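Local structure of 361aa long hypothetical D-aminopeptidase (2DRH) at residues F72-S78 with Y274-I280; I240-I244 with A262-L266; M176-F181 with L206-R212. The protein is of unknown function but probably acts as an aminopeptidase of the DmpA type. All blocks are in the same frame, centred on the assembly; numbering follows the deposited sequence.

Interaction 1 (F72-S78 with Y274-I280); sequences FVMNGYS and YNGSGDI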
# COMPACT_ATOMS: atom_id res chain seq x y z
N PHE A 72 -6.33 -5.03 -7.19
CA PHE A 72 -6.64 -4.81 -5.79
C PHE A 72 -6.84 -6.12 -5.04
O PHE A 72 -7.60 -6.99 -5.46
CB PHE A 72 -7.91 -3.97 -5.64
CG PHE A 72 -8.39 -3.85 -4.22
CD1 PHE A 72 -7.61 -3.20 -3.26
CD2 PHE A 72 -9.62 -4.40 -3.84
CE1 PHE A 72 -8.05 -3.09 -1.95
CE2 PHE A 72 -10.07 -4.29 -2.52
CZ PHE A 72 -9.29 -3.64 -1.58
N VAL A 73 -6.14 -6.26 -3.92
CA VAL A 73 -6.28 -7.46 -3.11
C VAL A 73 -7.25 -7.09 -1.99
O VAL A 73 -6.92 -6.28 -1.13
CB VAL A 73 -4.95 -7.88 -2.48
CG1 VAL A 73 -5.15 -9.15 -1.64
CG2 VAL A 73 -3.92 -8.15 -3.58
N MET A 74 -8.46 -7.66 -2.03
CA MET A 74 -9.44 -7.39 -0.98
C MET A 74 -9.02 -8.22 0.24
O MET A 74 -8.96 -7.73 1.36
CB MET A 74 -10.85 -7.78 -1.43
CG MET A 74 -11.90 -7.68 -0.31
SD MET A 74 -12.07 -6.03 0.40
CE MET A 74 -13.69 -6.16 1.10
N ASN A 75 -8.73 -9.50 -0.00
CA ASN A 75 -8.27 -10.39 1.06
C ASN A 75 -7.19 -11.27 0.47
O ASN A 75 -7.44 -12.06 -0.44
CB ASN A 75 -9.41 -11.24 1.62
CG ASN A 75 -8.98 -12.03 2.87
OD1 ASN A 75 -8.35 -11.48 3.77
ND2 ASN A 75 -9.34 -13.30 2.91
N GLY A 76 -5.98 -11.10 1.00
CA GLY A 76 -4.82 -11.84 0.52
C GLY A 76 -4.62 -13.30 0.92
O GLY A 76 -3.48 -13.76 0.96
N TYR A 77 -5.68 -14.03 1.23
CA TYR A 77 -5.49 -15.45 1.55
C TYR A 77 -5.51 -16.08 0.17
O TYR A 77 -6.39 -16.87 -0.17
CB TYR A 77 -6.65 -15.98 2.39
CG TYR A 77 -6.29 -17.23 3.14
CD1 TYR A 77 -6.09 -18.43 2.47
CD2 TYR A 77 -6.13 -17.22 4.52
CE1 TYR A 77 -5.72 -19.59 3.15
CE2 TYR A 77 -5.76 -18.36 5.22
CZ TYR A 77 -5.56 -19.55 4.53
OH TYR A 77 -5.21 -20.68 5.22
N SER A 78 -4.50 -15.73 -0.61
CA SER A 78 -4.41 -16.14 -1.99
C SER A 78 -2.95 -16.24 -2.37
O SER A 78 -2.09 -15.65 -1.72
CB SER A 78 -5.13 -15.05 -2.82
OG SER A 78 -5.28 -15.40 -4.18
N TYR A 274 -14.42 -13.65 3.86
CA TYR A 274 -14.07 -14.32 5.11
C TYR A 274 -12.55 -14.48 5.17
O TYR A 274 -11.85 -14.29 4.17
CB TYR A 274 -14.75 -15.69 5.20
CG TYR A 274 -16.26 -15.60 5.29
CD1 TYR A 274 -16.87 -14.74 6.19
CD2 TYR A 274 -17.07 -16.39 4.47
CE1 TYR A 274 -18.26 -14.66 6.29
CE2 TYR A 274 -18.46 -16.32 4.56
CZ TYR A 274 -19.05 -15.45 5.47
OH TYR A 274 -20.42 -15.39 5.57
N ASN A 275 -12.06 -14.84 6.35
CA ASN A 275 -10.63 -14.99 6.55
C ASN A 275 -9.86 -15.78 5.49
O ASN A 275 -8.81 -15.32 5.02
CB ASN A 275 -10.34 -15.62 7.90
CG ASN A 275 -8.86 -15.80 8.13
OD1 ASN A 275 -8.11 -14.82 8.24
ND2 ASN A 275 -8.42 -17.05 8.17
N GLY A 276 -10.35 -16.96 5.15
CA GLY A 276 -9.65 -17.78 4.17
C GLY A 276 -10.06 -17.58 2.72
O GLY A 276 -9.71 -18.39 1.86
N SER A 277 -10.78 -16.51 2.43
CA SER A 277 -11.21 -16.27 1.06
C SER A 277 -10.27 -15.37 0.26
O SER A 277 -10.13 -14.18 0.56
CB SER A 277 -12.62 -15.67 1.05
OG SER A 277 -13.16 -15.68 -0.25
N GLY A 278 -9.63 -15.95 -0.74
CA GLY A 278 -8.73 -15.18 -1.58
C GLY A 278 -9.51 -14.37 -2.60
O GLY A 278 -9.84 -14.85 -3.68
N ASP A 279 -9.80 -13.12 -2.24
CA ASP A 279 -10.54 -12.23 -3.12
C ASP A 279 -9.61 -11.21 -3.76
O ASP A 279 -9.01 -10.36 -3.08
CB ASP A 279 -11.64 -11.53 -2.32
CG ASP A 279 -12.58 -12.51 -1.64
OD1 ASP A 279 -12.41 -13.74 -1.84
OD2 ASP A 279 -13.49 -12.06 -0.91
N ILE A 280 -9.47 -11.31 -5.08
CA ILE A 280 -8.59 -10.41 -5.82
C ILE A 280 -9.19 -10.00 -7.17
O ILE A 280 -9.81 -10.80 -7.87
CB ILE A 280 -7.24 -11.09 -6.08
CG1 ILE A 280 -6.54 -11.38 -4.75
CG2 ILE A 280 -6.38 -10.21 -6.99
CD1 ILE A 280 -5.26 -12.14 -4.91
O HOH W 1 -7.83 -16.74 -4.20
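M74 and N75 both meet D279 across a classic beta bulge, where the antiparallel pairing of 72-78 with 274-280 slips by one residue. D279 O takes two donors: M74 N at 2.9 Å, tilted from the carbonyl plane, and N75 N at 3.2 Å, nearly straight and on a lone pair. The bulge illustrates how an extra residue can turn a strand without ending its pairing, for the chain bends at M74.

The side chain of N75 then reaches across to the type I turn running from Y274 to S277. With CG anti to the backbone N (chi1 -172°), its amide points edge-on at two turn carbonyls, and N75 ND2 donates to N275 O at 3.0 Å and to S277 O at 2.6 Å. Both acceptors lie close to the amide plane, yet the nitrogen stands above each carbonyl plane, so neither bond follows a lone pair. This double grip fixes the rotation of the amide. OD1 in turn accepts from R257 of the second subunit, which also bonds N275, and the turn is thereby tied to the tetramer.

Further along, Y77 lays its ring over the turn: G276 CA sits over one face, 3.8 Å from the centroid, as a CH-pi contact. A CB on G278 would collide with Y77 O and S78 CB, which leaves little room for any other residue. On the face of the sheet carrying V73 and I280, the two side chains run alongside each other, pointing the same way. The far tip of the isoleucine, I280 CD1, comes to 3.3 Å from S78 OG, a hydroxyl that bonds E135 and receives a hydrogen from a water also donating to G278 O.

Interaction 2 (I240-I244 with A262-L266); sequences IIMII and AIVGL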
# COMPACT_ATOMS: atom_id res chain seq x y z
N ILE A 240 -12.15 -15.97 -4.63
CA ILE A 240 -12.68 -15.48 -5.92
C ILE A 240 -11.73 -14.53 -6.64
O ILE A 240 -11.11 -13.66 -6.03
CB ILE A 240 -14.06 -14.79 -5.76
CG1 ILE A 240 -14.49 -14.18 -7.11
CG2 ILE A 240 -14.00 -13.72 -4.67
CD1 ILE A 240 -15.84 -13.50 -7.10
N ILE A 241 -11.63 -14.71 -7.95
CA ILE A 241 -10.77 -13.87 -8.76
C ILE A 241 -11.68 -13.11 -9.72
O ILE A 241 -12.54 -13.70 -10.37
CB ILE A 241 -9.76 -14.70 -9.59
CG1 ILE A 241 -8.90 -15.57 -8.65
CG2 ILE A 241 -8.89 -13.77 -10.44
CD1 ILE A 241 -8.09 -14.78 -7.62
N MET A 242 -11.48 -11.80 -9.80
CA MET A 242 -12.30 -10.98 -10.69
C MET A 242 -11.39 -10.33 -11.71
O MET A 242 -10.45 -9.62 -11.37
CB MET A 242 -13.06 -9.92 -9.88
CG MET A 242 -14.18 -10.51 -9.04
SD MET A 242 -14.45 -9.68 -7.46
CE MET A 242 -13.12 -10.45 -6.51
N ILE A 243 -11.67 -10.59 -12.98
CA ILE A 243 -10.87 -10.02 -14.06
C ILE A 243 -11.71 -8.99 -14.79
O ILE A 243 -12.76 -9.31 -15.35
CB ILE A 243 -10.41 -11.11 -15.06
CG1 ILE A 243 -9.63 -12.20 -14.32
CG2 ILE A 243 -9.54 -10.48 -16.15
CD1 ILE A 243 -8.38 -11.71 -13.63
N ILE A 244 -11.25 -7.75 -14.77
CA ILE A 244 -11.98 -6.67 -15.41
C ILE A 244 -11.25 -6.18 -16.66
O ILE A 244 -10.02 -6.00 -16.65
CB ILE A 244 -12.16 -5.47 -14.47
CG1 ILE A 244 -12.61 -5.94 -13.08
CG2 ILE A 244 -13.17 -4.49 -15.07
CD1 ILE A 244 -13.88 -6.75 -13.08
N ALA A 262 -14.72 -3.61 -8.21
CA ALA A 262 -15.20 -4.96 -8.41
C ALA A 262 -15.70 -5.54 -7.09
O ALA A 262 -16.58 -6.39 -7.07
CB ALA A 262 -14.07 -5.84 -8.97
N ILE A 263 -15.14 -5.06 -5.98
CA ILE A 263 -15.54 -5.55 -4.67
C ILE A 263 -16.96 -5.12 -4.32
O ILE A 263 -17.64 -5.78 -3.52
CB ILE A 263 -14.59 -5.05 -3.57
CG1 ILE A 263 -13.16 -5.44 -3.92
CG2 ILE A 263 -14.97 -5.67 -2.22
CD1 ILE A 263 -12.98 -6.93 -4.16
N VAL A 264 -17.42 -4.02 -4.91
CA VAL A 264 -18.77 -3.58 -4.65
C VAL A 264 -19.74 -4.64 -5.17
O VAL A 264 -20.72 -4.99 -4.50
CB VAL A 264 -19.07 -2.22 -5.33
CG1 VAL A 264 -20.51 -1.81 -5.06
CG2 VAL A 264 -18.12 -1.16 -4.79
N GLY A 265 -19.46 -5.17 -6.36
CA GLY A 265 -20.31 -6.20 -6.94
C GLY A 265 -20.25 -7.48 -6.12
O GLY A 265 -21.26 -8.13 -5.90
N LEU A 266 -19.05 -7.83 -5.67
CA LEU A 266 -18.87 -9.03 -4.86
C LEU A 266 -19.72 -8.95 -3.60
O LEU A 266 -20.49 -9.86 -3.30
CB LEU A 266 -17.39 -9.18 -4.48
CG LEU A 266 -16.95 -10.24 -3.46
CD1 LEU A 266 -17.39 -11.61 -3.92
CD2 LEU A 266 -15.43 -10.20 -3.29
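Apolar side chains alone join strand 240-246 to helix 252-268, in a buried layer where I240, M242 and I244 turn one face of the sheet toward the helix. The axes of the short segments pass 10.1 Å apart at 132°, and every second strand residue supplies a contact, as the alternation of side chains along a strand allows.

M242 fills the middle. M242 SD lies 4.1 Å from A262 CB, and a turn about the last bond (chi3 -80°) sets the terminal methyl against two helix side chains, with M242 CE 4.0 Å from L266 CD2 and 4.2 Å from I263 CD1. L266 crosses this methionine at about a right angle; both its methyls lie on I240 CG2, L266 CD1 also touches I240 CD1, and the two side chains slide past each other in opposite directions. An alanine in place of L266 is likely to open a gap beside both I240 and M242 and leave the methionine's methyl freer to turn. I244 CD1 touches A262 CB, and this small alanine probably lets M242 CA come within 7.1 Å of A262 CA. Helix 309-328 packs on I240, I244 and A262. Strand 240-246, helix 252-268 and parallel strand 278-285 form a beta-alpha-beta unit.

Interaction 3 (M176-F181 with L206-R212); sequences MSAFEF and LSNFGRR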
# COMPACT_ATOMS: atom_id res chain seq x y z
N MET A 176 -14.92 -25.82 -8.64
CA MET A 176 -15.17 -24.78 -7.63
C MET A 176 -16.55 -24.81 -6.97
O MET A 176 -17.51 -25.36 -7.52
CB MET A 176 -14.94 -23.40 -8.24
CG MET A 176 -13.53 -23.16 -8.77
SD MET A 176 -12.22 -23.28 -7.50
CE MET A 176 -10.87 -23.94 -8.47
N SER A 177 -16.64 -24.21 -5.79
CA SER A 177 -17.88 -24.14 -5.02
C SER A 177 -18.18 -22.70 -4.65
O SER A 177 -17.28 -21.95 -4.27
CB SER A 177 -17.74 -24.95 -3.72
OG SER A 177 -17.40 -26.29 -3.98
N ALA A 178 -19.45 -22.30 -4.75
CA ALA A 178 -19.86 -20.95 -4.40
C ALA A 178 -21.21 -20.99 -3.68
O ALA A 178 -22.19 -21.51 -4.23
CB ALA A 178 -19.97 -20.09 -5.66
N PHE A 179 -21.24 -20.47 -2.46
CA PHE A 179 -22.47 -20.46 -1.67
C PHE A 179 -23.00 -21.88 -1.47
O PHE A 179 -24.20 -22.09 -1.33
CB PHE A 179 -23.54 -19.60 -2.36
CG PHE A 179 -23.15 -18.16 -2.50
CD1 PHE A 179 -23.13 -17.32 -1.39
CD2 PHE A 179 -22.77 -17.65 -3.74
CE1 PHE A 179 -22.73 -15.99 -1.51
CE2 PHE A 179 -22.37 -16.32 -3.87
CZ PHE A 179 -22.35 -15.49 -2.75
N GLU A 180 -22.08 -22.83 -1.48
CA GLU A 180 -22.41 -24.24 -1.31
C GLU A 180 -23.29 -24.81 -2.42
O GLU A 180 -24.04 -25.76 -2.23
CB GLU A 180 -23.01 -24.48 0.08
CG GLU A 180 -22.00 -24.15 1.16
CD GLU A 180 -22.50 -24.36 2.57
OE1 GLU A 180 -22.66 -25.53 2.98
OE2 GLU A 180 -22.74 -23.35 3.26
N PHE A 181 -23.16 -24.19 -3.58
CA PHE A 181 -23.82 -24.61 -4.81
C PHE A 181 -22.60 -24.77 -5.71
O PHE A 181 -21.49 -24.41 -5.31
CB PHE A 181 -24.74 -23.53 -5.36
CG PHE A 181 -26.04 -23.38 -4.61
CD1 PHE A 181 -26.93 -24.44 -4.52
CD2 PHE A 181 -26.38 -22.16 -4.02
CE1 PHE A 181 -28.16 -24.29 -3.86
CE2 PHE A 181 -27.59 -22.00 -3.35
CZ PHE A 181 -28.49 -23.06 -3.27
N LEU A 206 -14.15 -16.10 -11.32
CA LEU A 206 -13.93 -17.49 -10.95
C LEU A 206 -14.45 -17.47 -9.52
O LEU A 206 -13.75 -17.01 -8.62
CB LEU A 206 -12.44 -17.84 -10.98
CG LEU A 206 -12.04 -19.23 -10.49
CD1 LEU A 206 -12.76 -20.29 -11.30
CD2 LEU A 206 -10.53 -19.42 -10.59
N SER A 207 -15.68 -17.92 -9.33
CA SER A 207 -16.31 -17.91 -8.02
C SER A 207 -16.05 -19.17 -7.22
O SER A 207 -16.23 -20.28 -7.72
CB SER A 207 -17.81 -17.70 -8.16
OG SER A 207 -18.41 -18.80 -8.83
N ASN A 208 -15.66 -18.99 -5.96
CA ASN A 208 -15.37 -20.13 -5.10
C ASN A 208 -15.47 -19.70 -3.65
O ASN A 208 -14.61 -20.05 -2.83
CB ASN A 208 -13.97 -20.67 -5.41
CG ASN A 208 -13.65 -21.94 -4.64
OD1 ASN A 208 -14.34 -22.96 -4.78
ND2 ASN A 208 -12.62 -21.89 -3.81
N PHE A 209 -16.52 -18.95 -3.33
CA PHE A 209 -16.71 -18.42 -1.98
C PHE A 209 -18.15 -18.47 -1.49
O PHE A 209 -19.06 -18.92 -2.19
CB PHE A 209 -16.28 -16.95 -1.93
CG PHE A 209 -17.23 -16.03 -2.67
CD1 PHE A 209 -17.18 -15.94 -4.07
CD2 PHE A 209 -18.20 -15.31 -1.99
CE1 PHE A 209 -18.10 -15.13 -4.77
CE2 PHE A 209 -19.12 -14.50 -2.68
CZ PHE A 209 -19.07 -14.42 -4.07
N GLY A 210 -18.33 -17.97 -0.27
CA GLY A 210 -19.65 -17.86 0.32
C GLY A 210 -20.31 -19.02 1.02
O GLY A 210 -20.13 -20.19 0.65
N ARG A 211 -21.08 -18.67 2.05
CA ARG A 211 -21.85 -19.63 2.83
C ARG A 211 -23.19 -19.69 2.10
O ARG A 211 -23.56 -18.73 1.42
CB ARG A 211 -22.10 -19.11 4.25
CG ARG A 211 -20.97 -19.31 5.24
CD ARG A 211 -21.18 -18.39 6.44
NE ARG A 211 -20.65 -18.93 7.69
CZ ARG A 211 -21.16 -19.96 8.34
NH1 ARG A 211 -22.24 -20.58 7.86
NH2 ARG A 211 -20.62 -20.37 9.48
N ARG A 212 -23.91 -20.79 2.24
CA ARG A 212 -25.19 -20.95 1.57
C ARG A 212 -26.16 -19.79 1.82
O ARG A 212 -26.75 -19.26 0.88
CB ARG A 212 -25.85 -22.27 1.99
CG ARG A 212 -27.25 -22.48 1.42
CD ARG A 212 -27.23 -22.52 -0.11
NE ARG A 212 -26.60 -23.73 -0.63
CZ ARG A 212 -27.11 -24.95 -0.50
NH1 ARG A 212 -28.27 -25.13 0.13
NH2 ARG A 212 -26.47 -25.99 -1.00
O HOH W 2 -19.23 -22.53 -1.09
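F181 carries the guanidinium of R212 flat on one face, the planes only 11° apart and the centres 3.9 Å apart, a stacked cation-pi pair. At the guanidinium edge lies F179 O, which takes R212 NE at 3.0 Å in its own carbonyl plane, and R212 NH2 gives E180 O an almost straight bond of 2.7 Å. The arginine chain, curling back midway along its length, thus holds the type I' turn of A178 to F181 by two consecutive carbonyls. R212 NH1 and NH2 also bond the carbonyl oxygens of W229 and P230.

The ring of F179 has F209 O over one face and R211 O at its edge, in plane. F179 CZ reaches to 3.4 Å from F209 CE2, the two rings lying obliquely with planes at 67°. G210 slots in beside it; a CB there would run into F179 CD1.

Backbone and side-chain bonds complete the join. N208 swings its amide away from its own backbone N (chi1 -175°) and lends N208 OD1 to S177 N at 2.8 Å in a nearly linear bond, while F179 N meets F209 O at 2.7 Å. E180 OE2 accepts R212 N on its anti side, and E180 OE1 binds G233 N.

The contact lies where strand 198-207 leaves the large sheet: helix 309-328 packs on A178, F179 and F209, and strand 132-136 packs on M176, L206 and N208.

All three contacts reach the same large mixed sheet. Interaction 2 lies about 11 Å from interaction 1 and about 14 Å from interaction 3, centre to centre, and interactions 1 and 3 are about 14 Å apart. Strand 240-246 runs between strands 198-207 and 278-285, and its 240-244 segment is probably hydrogen-bonded to both: parallel to 278-285 through I240 N to G278 O and M242 N to I280 O, antiparallel to 198-207 through L206 N to I241 O. Along the chain, interaction 3 closes before interaction 2 opens, and both fall within the span that interaction 1 joins. F209 packs on L266 and I240, and M74 on I263, linking loops, helix and sheet in one S58-family core.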